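Local coordinates for possible protein of nuclear scaffold (Encephalitozoon cuniculi, PDB 3KAE), which is probably a Cdc27 (APC3) subunit of the anaphase-promoting complex, its N-terminal tetratricopeptide-repeat domain, the part described here, forming a homodimer, at residues R130-F141 / P149-P160; Y44-L53 / Y67-K75. One frame throughout, in Å; residues are numbered along the deposited sequence.

Both contacts join helices that are near neighbours in sequence within one all-helical chain, and they lie in series: contact 2 (44-53 with 67-75) closes before contact 1 (130-141 with 149-160) opens. Their centres are about 26 Å apart, on opposite sides of the chain's centre; the nearest atoms are about 8 Å apart and do not touch. Helix 113-126 lies between them, meeting Ser69 and Lys73 of contact 2 and Arg130, His136 and Pro149 of contact 1. Contact 2 also borders the second subunit, through Tyr67 and Leu70, whereas no other chain touches the segments of contact 1. The contacts thus belong to two separate helix pairs of a domain of tetratricopeptide-repeat architecture, one of them beside the dimer partner.

Contact 1: residues R130-F141 / P149-P160; sequences REEGIGHYVRSF and PVENLLLENKVP
Glu156 OE2 lies over one face of the Arg130 guanidinium, 3.0 Å from NH1, well out of its plane, so this salt bridge is electrostatic, not a directed hydrogen bond. Asn152 OD1 approaches the same NH1 at 3.1 Å. The carboxylate of Glu156 also meets Lys158 in a long ion pair. Arg130 reaches across because CG stands opposite the backbone N (chi1 -171°) and the chain then bends at chi2. Deeper in, Asn152 CB packs 3.5 Å from Tyr137 CE2, amide and ring planes only 14° apart; ND2 is held by Ser148 O, and the Tyr137 hydroxyl by Asp122. Pro149 CG rests on Ser140 OG, which is hydrogen-bonded to Glu114 O. Leu153 is the knob joining these neighbouring helices, set among Ile134, Tyr137, Val138 and Phe141, with CD2 3.9 Å from Val138 CG2. At the far end Phe141 CD1 meets Val150 CG2 at 3.6 Å. Segments 130-141 and 149-155 cross at -122°, their axes 9.1 Å apart at closest approach; helices 113-126 and 176-190 also pack on them. An apolar centre round Leu153 is thus bordered at one end by the Arg130-Glu156-Lys158 charge network, whose attraction solvent probably weakens, Lys158 being exposed and Arg130 partly so.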
loop_
_atom_site.group_PDB
_atom_site.type_symbol
_atom_site.label_atom_id
_atom_site.label_comp_id
_atom_site.label_asym_id
_atom_site.label_seq_id
_atom_site.Cartn_x
_atom_site.Cartn_y
_atom_site.Cartn_z
ATOM N N ARG C 130 -18.727 -10.004 19.096
ATOM C CA ARG C 130 -18.494 -11.140 18.212
ATOM C C ARG C 130 -19.745 -11.560 17.435
ATOM O O ARG C 130 -19.682 -11.719 16.213
ATOM C CB ARG C 130 -17.904 -12.316 19.002
ATOM C CG ARG C 130 -17.424 -13.478 18.148
ATOM C CD ARG C 130 -16.804 -12.982 16.862
ATOM N NE ARG C 130 -16.262 -14.057 16.038
ATOM C CZ ARG C 130 -14.966 -14.243 15.813
ATOM N NH1 ARG C 130 -14.556 -15.237 15.037
ATOM N NH2 ARG C 130 -14.076 -13.427 16.356
ATOM N N GLU C 131 -20.868 -11.716 18.135
ATOM C CA GLU C 131 -22.110 -12.188 17.515
ATOM C C GLU C 131 -22.579 -11.258 16.399
ATOM O O GLU C 131 -22.922 -11.724 15.306
ATOM C CB GLU C 131 -23.224 -12.393 18.558
ATOM N N GLU C 132 -22.597 -9.953 16.675
ATOM C CA GLU C 132 -22.925 -8.957 15.648
ATOM C C GLU C 132 -21.929 -9.014 14.482
ATOM O O GLU C 132 -22.309 -8.907 13.307
ATOM C CB GLU C 132 -22.956 -7.547 16.231
ATOM C CG GLU C 132 -23.322 -6.475 15.197
ATOM C CD GLU C 132 -23.119 -5.049 15.693
ATOM O OE1 GLU C 132 -22.866 -4.851 16.899
ATOM O OE2 GLU C 132 -23.221 -4.118 14.868
ATOM N N GLY C 133 -20.653 -9.187 14.814
ATOM C CA GLY C 133 -19.612 -9.358 13.812
ATOM C C GLY C 133 -19.885 -10.520 12.876
ATOM O O GLY C 133 -19.807 -10.377 11.651
ATOM N N ILE C 134 -20.207 -11.673 13.460
ATOM C CA ILE C 134 -20.563 -12.857 12.692
ATOM C C ILE C 134 -21.683 -12.532 11.715
ATOM O O ILE C 134 -21.657 -12.974 10.562
ATOM C CB ILE C 134 -20.985 -14.020 13.629
ATOM C CG1 ILE C 134 -19.744 -14.664 14.242
ATOM C CG2 ILE C 134 -21.807 -15.054 12.877
ATOM C CD1 ILE C 134 -19.965 -15.218 15.615
ATOM N N GLY C 135 -22.654 -11.746 12.181
ATOM C CA GLY C 135 -23.768 -11.321 11.353
ATOM C C GLY C 135 -23.334 -10.514 10.136
ATOM O O GLY C 135 -23.904 -10.665 9.047
ATOM N N HIS C 136 -22.330 -9.650 10.308
ATOM C CA HIS C 136 -21.780 -8.910 9.162
ATOM C C HIS C 136 -21.008 -9.857 8.253
ATOM O O HIS C 136 -21.126 -9.778 7.031
ATOM C CB HIS C 136 -20.925 -7.714 9.597
ATOM C CG HIS C 136 -21.690 -6.682 10.373
ATOM N ND1 HIS C 136 -22.781 -6.022 9.856
ATOM C CD2 HIS C 136 -21.531 -6.218 11.634
ATOM C CE1 HIS C 136 -23.262 -5.188 10.762
ATOM N NE2 HIS C 136 -22.524 -5.291 11.851
ATOM N N TYR C 137 -20.252 -10.779 8.848
ATOM C CA TYR C 137 -19.535 -11.776 8.049
ATOM C C TYR C 137 -20.499 -12.614 7.219
ATOM O O TYR C 137 -20.249 -12.899 6.044
ATOM C CB TYR C 137 -18.709 -12.705 8.922
ATOM C CG TYR C 137 -17.529 -12.078 9.613
ATOM C CD1 TYR C 137 -16.743 -11.097 8.983
ATOM C CD2 TYR C 137 -17.180 -12.476 10.888
ATOM C CE1 TYR C 137 -15.654 -10.536 9.637
ATOM C CE2 TYR C 137 -16.102 -11.932 11.543
ATOM C CZ TYR C 137 -15.340 -10.967 10.920
ATOM O OH TYR C 137 -14.272 -10.458 11.606
ATOM N N VAL C 138 -21.602 -13.006 7.843
ATOM C CA VAL C 138 -22.623 -13.778 7.156
ATOM C C VAL C 138 -23.178 -12.968 5.995
ATOM O O VAL C 138 -23.293 -13.477 4.878
ATOM C CB VAL C 138 -23.762 -14.182 8.104
ATOM C CG1 VAL C 138 -24.988 -14.625 7.315
ATOM C CG2 VAL C 138 -23.291 -15.273 9.037
ATOM N N ARG C 139 -23.508 -11.705 6.257
ATOM C CA ARG C 139 -24.152 -10.877 5.247
ATOM C C ARG C 139 -23.159 -10.614 4.114
ATOM O O ARG C 139 -23.521 -10.590 2.941
ATOM C CB ARG C 139 -24.705 -9.584 5.864
ATOM C CG ARG C 139 -25.599 -8.775 4.941
ATOM C CD ARG C 139 -26.648 -7.984 5.717
ATOM N NE ARG C 139 -26.117 -7.451 6.955
ATOM C CZ ARG C 139 -26.521 -7.699 8.199
ATOM N NH1 ARG C 139 -25.870 -7.100 9.182
ATOM N NH2 ARG C 139 -27.545 -8.497 8.483
ATOM N N SER C 140 -21.893 -10.462 4.478
ATOM C CA SER C 140 -20.840 -10.274 3.497
ATOM C C SER C 140 -20.647 -11.498 2.615
ATOM O O SER C 140 -20.534 -11.386 1.381
ATOM C CB SER C 140 -19.531 -9.967 4.196
ATOM O OG SER C 140 -18.475 -9.948 3.255
ATOM N N PHE C 141 -20.565 -12.666 3.255
ATOM C CA PHE C 141 -20.324 -13.910 2.528
ATOM C C PHE C 141 -21.470 -14.209 1.574
ATOM O O PHE C 141 -21.258 -14.804 0.520
ATOM C CB PHE C 141 -20.072 -15.083 3.478
ATOM C CG PHE C 141 -19.862 -16.387 2.770
ATOM C CD1 PHE C 141 -18.685 -16.633 2.081
ATOM C CD2 PHE C 141 -20.847 -17.362 2.775
ATOM C CE1 PHE C 141 -18.488 -17.834 1.417
ATOM C CE2 PHE C 141 -20.657 -18.559 2.110
ATOM C CZ PHE C 141 -19.474 -18.793 1.430
ATOM N N PRO C 149 -14.466 -12.833 6.310
ATOM C CA PRO C 149 -15.742 -13.482 6.631
ATOM C C PRO C 149 -15.622 -15.023 6.528
ATOM O O PRO C 149 -16.037 -15.747 7.444
ATOM C CB PRO C 149 -16.705 -12.915 5.572
ATOM C CG PRO C 149 -16.096 -11.620 5.172
ATOM C CD PRO C 149 -14.608 -11.827 5.239
ATOM N N VAL C 150 -15.031 -15.506 5.438
ATOM C CA VAL C 150 -14.832 -16.934 5.246
ATOM C C VAL C 150 -14.042 -17.581 6.390
ATOM O O VAL C 150 -14.505 -18.561 6.987
ATOM C CB VAL C 150 -14.171 -17.248 3.887
ATOM C CG1 VAL C 150 -13.757 -18.717 3.817
ATOM C CG2 VAL C 150 -15.128 -16.915 2.757
ATOM N N GLU C 151 -12.868 -17.036 6.716
ATOM C CA GLU C 151 -12.037 -17.657 7.754
ATOM C C GLU C 151 -12.664 -17.621 9.152
ATOM O O GLU C 151 -12.465 -18.542 9.954
ATOM C CB GLU C 151 -10.612 -17.092 7.758
ATOM C CG GLU C 151 -9.820 -17.477 6.505
ATOM C CD GLU C 151 -9.571 -18.999 6.411
ATOM O OE1 GLU C 151 -8.794 -19.550 7.225
ATOM O OE2 GLU C 151 -10.146 -19.651 5.520
ATOM N N ASN C 152 -13.418 -16.557 9.427
ATOM C CA ASN C 152 -14.079 -16.376 10.712
ATOM C C ASN C 152 -15.331 -17.227 10.841
ATOM O O ASN C 152 -15.662 -17.691 11.935
ATOM C CB ASN C 152 -14.440 -14.901 10.957
ATOM C CG ASN C 152 -13.272 -14.106 11.466
ATOM O OD1 ASN C 152 -12.976 -14.118 12.656
ATOM N ND2 ASN C 152 -12.577 -13.427 10.558
ATOM N N LEU C 153 -16.038 -17.390 9.728
ATOM C CA LEU C 153 -17.223 -18.222 9.707
ATOM C C LEU C 153 -16.843 -19.701 9.786
ATOM O O LEU C 153 -17.485 -20.483 10.502
ATOM C CB LEU C 153 -18.077 -17.914 8.479
ATOM C CG LEU C 153 -18.791 -16.563 8.582
ATOM C CD1 LEU C 153 -19.650 -16.301 7.346
ATOM C CD2 LEU C 153 -19.634 -16.494 9.851
ATOM N N LEU C 154 -15.785 -20.086 9.078
ATOM C CA LEU C 154 -15.281 -21.441 9.210
ATOM C C LEU C 154 -14.849 -21.707 10.650
ATOM O O LEU C 154 -15.224 -22.709 11.267
ATOM C CB LEU C 154 -14.135 -21.701 8.248
ATOM C CG LEU C 154 -14.507 -21.761 6.765
ATOM C CD1 LEU C 154 -13.271 -22.039 5.925
ATOM C CD2 LEU C 154 -15.583 -22.799 6.492
ATOM N N LEU C 155 -14.057 -20.797 11.185
ATOM C CA LEU C 155 -13.588 -20.895 12.558
ATOM C C LEU C 155 -14.735 -21.107 13.545
ATOM O O LEU C 155 -14.607 -21.880 14.497
ATOM C CB LEU C 155 -12.806 -19.630 12.923
ATOM C CG LEU C 155 -12.348 -19.504 14.370
ATOM C CD1 LEU C 155 -11.327 -20.568 14.666
ATOM C CD2 LEU C 155 -11.772 -18.115 14.643
ATOM N N GLU C 156 -15.856 -20.426 13.314
ATOM C CA GLU C 156 -17.004 -20.504 14.218
ATOM C C GLU C 156 -17.980 -21.608 13.817
ATOM O O GLU C 156 -19.009 -21.790 14.459
ATOM C CB GLU C 156 -17.746 -19.163 14.259
ATOM C CG GLU C 156 -16.930 -17.992 14.808
ATOM C CD GLU C 156 -16.612 -18.145 16.280
ATOM O OE1 GLU C 156 -17.233 -19.010 16.941
ATOM O OE2 GLU C 156 -15.740 -17.399 16.775
ATOM N N ASN C 157 -17.649 -22.332 12.751
ATOM C CA ASN C 157 -18.540 -23.320 12.162
ATOM C C ASN C 157 -19.883 -22.701 11.788
ATOM O O ASN C 157 -20.863 -23.411 11.573
ATOM C CB ASN C 157 -18.731 -24.501 13.120
ATOM C CG ASN C 157 -19.371 -25.708 12.445
ATOM O OD1 ASN C 157 -19.070 -26.022 11.285
ATOM N ND2 ASN C 157 -20.254 -26.398 13.176
ATOM N N LYS C 158 -19.927 -21.373 11.711
ATOM C CA LYS C 158 -21.174 -20.663 11.414
ATOM C C LYS C 158 -21.314 -20.236 9.947
ATOM O O LYS C 158 -22.041 -19.295 9.624
ATOM C CB LYS C 158 -21.378 -19.464 12.358
ATOM C CG LYS C 158 -22.541 -19.616 13.340
ATOM C CD LYS C 158 -22.108 -20.256 14.644
ATOM C CE LYS C 158 -21.237 -19.315 15.455
ATOM N NZ LYS C 158 -20.718 -19.940 16.702
ATOM N N VAL C 159 -20.623 -20.931 9.059
ATOM C CA VAL C 159 -20.777 -20.689 7.634
ATOM C C VAL C 159 -22.132 -21.220 7.159
ATOM O O VAL C 159 -22.515 -22.341 7.478
ATOM C CB VAL C 159 -19.624 -21.329 6.845
ATOM C CG1 VAL C 159 -19.451 -22.794 7.266
ATOM C CG2 VAL C 159 -19.862 -21.197 5.362
ATOM N N PRO C 160 -22.871 -20.401 6.404
ATOM C CA PRO C 160 -24.212 -20.730 5.905
ATOM C C PRO C 160 -24.172 -21.720 4.749
ATOM O O PRO C 160 -23.509 -21.454 3.745
ATOM C CB PRO C 160 -24.744 -19.377 5.396
ATOM C CG PRO C 160 -23.775 -18.340 5.877
ATOM C CD PRO C 160 -22.461 -19.046 6.007
#

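Contact 2: residues Y44-L53 / Y67-K75; sequences YLNGEYTRAL and YESLCYKKK
Aromatic contacts form where Tyr44 enters the hole formed by Tyr67, Leu70, Cys71 and Lys74. The edge of Tyr67 points at the face of Tyr44 in a T-shaped pair, centroids 5.4 Å apart and planes at 79°. Cys71 SG sits at the edge of the Tyr44 ring, 3.9 Å from CD1, a sulfur-aromatic contact. CH-pi contacts follow: Lys74 CG lies 3.5 Å from the centroid of the Tyr49 ring, nearly on its normal, while Gly47 O approaches the opposite face. The bend of Lys74 at chi2 (-63°) lets its methylenes run across that ring. Leu53 CD2 similarly sits over the Tyr72 face, 3.9 Å from the centroid. Among the aliphatic contacts, Cys71 is in turn a knob in the hole formed by Tyr44, Tyr49, Ala52 and Leu53, its CB 3.6 Å from Leu53 CG. Leu53 CD2 also meets Glu68 CG at 3.6 Å. The polar link is a hydrogen bond of 2.7 Å from Lys75 NZ to Thr50 OG1, reached by bends at chi3 and chi4 that fold the lysine back. Tyr67 OH is bonded to Arg16 of the second subunit, tying this packing to the dimer. Segments 49-53 and 67-74 run nearly antiparallel at 147°, after a Schellman turn with Gly47 at positive phi; such close, knobs-into-holes packing of consecutive antiparallel helices is characteristic of tetratricopeptide repeats.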
loop_
_atom_site.group_PDB
_atom_site.type_symbol
_atom_site.label_atom_id
_atom_site.label_comp_id
_atom_site.label_asym_id
_atom_site.label_seq_id
_atom_site.Cartn_x
_atom_site.Cartn_y
_atom_site.Cartn_z
ATOM N N TYR C 44 -2.468 7.334 2.969
ATOM C CA TYR C 44 -2.811 6.044 3.572
ATOM C C TYR C 44 -1.771 5.018 3.125
ATOM O O TYR C 44 -1.163 4.339 3.948
ATOM C CB TYR C 44 -4.228 5.589 3.191
ATOM C CG TYR C 44 -4.538 4.194 3.705
ATOM C CD1 TYR C 44 -5.068 4.002 4.981
ATOM C CD2 TYR C 44 -4.252 3.067 2.937
ATOM C CE1 TYR C 44 -5.327 2.738 5.467
ATOM C CE2 TYR C 44 -4.528 1.794 3.413
ATOM C CZ TYR C 44 -5.060 1.638 4.678
ATOM O OH TYR C 44 -5.307 0.387 5.166
ATOM N N LEU C 45 -1.532 4.950 1.822
ATOM C CA LEU C 45 -0.568 4.002 1.283
ATOM C C LEU C 45 0.813 4.159 1.898
ATOM O O LEU C 45 1.560 3.190 2.014
ATOM C CB LEU C 45 -0.486 4.104 -0.236
ATOM C CG LEU C 45 -1.747 3.650 -0.977
ATOM C CD1 LEU C 45 -1.675 4.049 -2.459
ATOM C CD2 LEU C 45 -1.979 2.126 -0.805
ATOM N N ASN C 46 1.149 5.380 2.306
ATOM C CA ASN C 46 2.474 5.641 2.847
ATOM C C ASN C 46 2.524 5.385 4.341
ATOM O O ASN C 46 3.520 5.681 5.003
ATOM C CB ASN C 46 2.926 7.066 2.518
ATOM C CG ASN C 46 4.404 7.273 2.762
ATOM O OD1 ASN C 46 4.831 8.307 3.299
ATOM N ND2 ASN C 46 5.203 6.283 2.377
ATOM N N GLY C 47 1.428 4.846 4.873
ATOM C CA GLY C 47 1.340 4.495 6.281
ATOM C C GLY C 47 1.033 5.664 7.200
ATOM O O GLY C 47 1.214 5.549 8.411
ATOM N N GLU C 48 0.556 6.779 6.638
ATOM C CA GLU C 48 0.321 7.992 7.429
ATOM C C GLU C 48 -1.156 8.251 7.689
ATOM O O GLU C 48 -1.780 9.112 7.059
ATOM C CB GLU C 48 0.969 9.217 6.765
ATOM C CG GLU C 48 2.458 9.066 6.544
ATOM C CD GLU C 48 3.098 10.323 5.990
ATOM O OE1 GLU C 48 3.472 10.341 4.789
ATOM O OE2 GLU C 48 3.214 11.303 6.757
ATOM N N TYR C 49 -1.697 7.527 8.657
ATOM C CA TYR C 49 -3.134 7.503 8.894
ATOM C C TYR C 49 -3.670 8.782 9.541
ATOM O O TYR C 49 -4.719 9.302 9.136
ATOM C CB TYR C 49 -3.506 6.233 9.688
ATOM C CG TYR C 49 -2.797 5.015 9.139
ATOM C CD1 TYR C 49 -3.090 4.542 7.867
ATOM C CD2 TYR C 49 -1.804 4.375 9.859
ATOM C CE1 TYR C 49 -2.438 3.472 7.339
ATOM C CE2 TYR C 49 -1.141 3.281 9.334
ATOM C CZ TYR C 49 -1.468 2.830 8.075
ATOM O OH TYR C 49 -0.816 1.747 7.521
ATOM N N THR C 50 -2.951 9.299 10.530
ATOM C CA THR C 50 -3.379 10.528 11.192
ATOM C C THR C 50 -3.377 11.700 10.215
ATOM O O THR C 50 -4.283 12.537 10.246
ATOM C CB THR C 50 -2.501 10.853 12.396
ATOM O OG1 THR C 50 -2.339 9.676 13.195
ATOM C CG2 THR C 50 -3.135 11.958 13.232
ATOM N N ARG C 51 -2.374 11.753 9.340
ATOM C CA ARG C 51 -2.318 12.804 8.334
ATOM C C ARG C 51 -3.434 12.645 7.309
ATOM O O ARG C 51 -4.050 13.632 6.884
ATOM C CB ARG C 51 -0.945 12.831 7.640
ATOM C CG ARG C 51 0.154 13.442 8.493
ATOM C CD ARG C 51 1.448 13.595 7.725
ATOM N NE ARG C 51 1.329 14.544 6.623
ATOM C CZ ARG C 51 2.175 14.612 5.595
ATOM N NH1 ARG C 51 3.211 13.779 5.514
ATOM N NH2 ARG C 51 1.972 15.504 4.639
ATOM N N ALA C 52 -3.694 11.404 6.915
ATOM C CA ALA C 52 -4.728 11.148 5.933
ATOM C C ALA C 52 -6.085 11.563 6.495
ATOM O O ALA C 52 -6.936 12.068 5.766
ATOM C CB ALA C 52 -4.725 9.648 5.511
ATOM N N LEU C 53 -6.292 11.326 7.791
ATOM C CA LEU C 53 -7.559 11.665 8.442
ATOM C C LEU C 53 -7.806 13.172 8.394
ATOM O O LEU C 53 -8.938 13.630 8.182
ATOM C CB LEU C 53 -7.582 11.161 9.885
ATOM C CG LEU C 53 -7.924 9.672 10.093
ATOM C CD1 LEU C 53 -7.622 9.228 11.512
ATOM C CD2 LEU C 53 -9.386 9.374 9.755
ATOM N N TYR C 67 -11.938 5.115 3.517
ATOM C CA TYR C 67 -10.548 5.310 3.957
ATOM C C TYR C 67 -10.498 5.848 5.389
ATOM O O TYR C 67 -9.570 5.578 6.149
ATOM C CB TYR C 67 -9.761 6.212 2.983
ATOM C CG TYR C 67 -9.202 5.404 1.853
ATOM C CD1 TYR C 67 -9.937 5.185 0.701
ATOM C CD2 TYR C 67 -7.967 4.799 1.962
ATOM C CE1 TYR C 67 -9.436 4.405 -0.325
ATOM C CE2 TYR C 67 -7.465 4.008 0.940
ATOM C CZ TYR C 67 -8.206 3.813 -0.194
ATOM O OH TYR C 67 -7.691 3.049 -1.227
ATOM N N GLU C 68 -11.527 6.583 5.766
ATOM C CA GLU C 68 -11.586 7.069 7.105
ATOM C C GLU C 68 -11.623 5.893 8.072
ATOM O O GLU C 68 -10.837 5.836 9.026
ATOM C CB GLU C 68 -12.829 7.937 7.271
ATOM C CG GLU C 68 -12.705 8.959 8.348
ATOM C CD GLU C 68 -13.894 9.896 8.384
ATOM O OE1 GLU C 68 -14.085 10.689 7.430
ATOM O OE2 GLU C 68 -14.635 9.833 9.377
ATOM N N SER C 69 -12.533 4.949 7.807
ATOM C CA SER C 69 -12.647 3.726 8.596
ATOM C C SER C 69 -11.329 2.947 8.619
ATOM O O SER C 69 -10.899 2.490 9.673
ATOM C CB SER C 69 -13.774 2.841 8.059
ATOM O OG SER C 69 -14.143 1.862 9.026
ATOM N N LEU C 70 -10.658 2.836 7.473
ATOM C CA LEU C 70 -9.359 2.146 7.447
ATOM C C LEU C 70 -8.343 2.812 8.369
ATOM O O LEU C 70 -7.635 2.119 9.111
ATOM C CB LEU C 70 -8.779 2.067 6.038
ATOM C CG LEU C 70 -9.596 1.385 4.947
ATOM C CD1 LEU C 70 -8.813 1.440 3.616
ATOM C CD2 LEU C 70 -9.924 -0.052 5.363
ATOM N N CYS C 71 -8.266 4.152 8.308
ATOM C CA CYS C 71 -7.294 4.906 9.099
ATOM C C CYS C 71 -7.609 4.748 10.565
ATOM O O CYS C 71 -6.716 4.534 11.378
ATOM C CB CYS C 71 -7.290 6.412 8.737
ATOM S SG CYS C 71 -6.719 6.810 7.063
ATOM N N TYR C 72 -8.888 4.862 10.903
ATOM C CA TYR C 72 -9.350 4.627 12.275
ATOM C C TYR C 72 -9.013 3.236 12.779
ATOM O O TYR C 72 -8.638 3.070 13.935
ATOM C CB TYR C 72 -10.847 4.902 12.402
ATOM C CG TYR C 72 -11.184 6.379 12.503
ATOM C CD1 TYR C 72 -10.457 7.221 13.337
ATOM C CD2 TYR C 72 -12.231 6.924 11.772
ATOM C CE1 TYR C 72 -10.758 8.585 13.434
ATOM C CE2 TYR C 72 -12.537 8.273 11.858
ATOM C CZ TYR C 72 -11.797 9.094 12.689
ATOM O OH TYR C 72 -12.109 10.426 12.773
ATOM N N LYS C 73 -9.142 2.239 11.909
ATOM C CA LYS C 73 -8.846 0.868 12.286
ATOM C C LYS C 73 -7.353 0.697 12.567
ATOM O O LYS C 73 -6.963 0.045 13.531
ATOM C CB LYS C 73 -9.327 -0.105 11.206
ATOM C CG LYS C 73 -9.129 -1.592 11.545
ATOM C CD LYS C 73 -9.645 -2.478 10.415
ATOM C CE LYS C 73 -9.429 -3.954 10.725
ATOM N NZ LYS C 73 -7.978 -4.266 10.793
ATOM N N LYS C 74 -6.511 1.285 11.724
ATOM C CA LYS C 74 -5.068 1.264 11.970
ATOM C C LYS C 74 -4.729 1.883 13.322
ATOM O O LYS C 74 -3.793 1.462 14.000
ATOM C CB LYS C 74 -4.330 2.035 10.882
ATOM C CG LYS C 74 -4.304 1.370 9.543
ATOM C CD LYS C 74 -3.557 0.063 9.604
ATOM C CE LYS C 74 -3.546 -0.592 8.243
ATOM N NZ LYS C 74 -2.723 -1.835 8.232
ATOM N N LYS C 75 -5.496 2.897 13.701
ATOM C CA LYS C 75 -5.286 3.602 14.957
ATOM C C LYS C 75 -6.094 2.961 16.083
ATOM O O LYS C 75 -6.149 3.480 17.194
ATOM C CB LYS C 75 -5.670 5.078 14.798
ATOM C CG LYS C 75 -4.782 5.840 13.800
ATOM C CD LYS C 75 -5.478 7.074 13.246
ATOM C CE LYS C 75 -5.668 8.153 14.311
ATOM N NZ LYS C 75 -4.392 8.804 14.705
#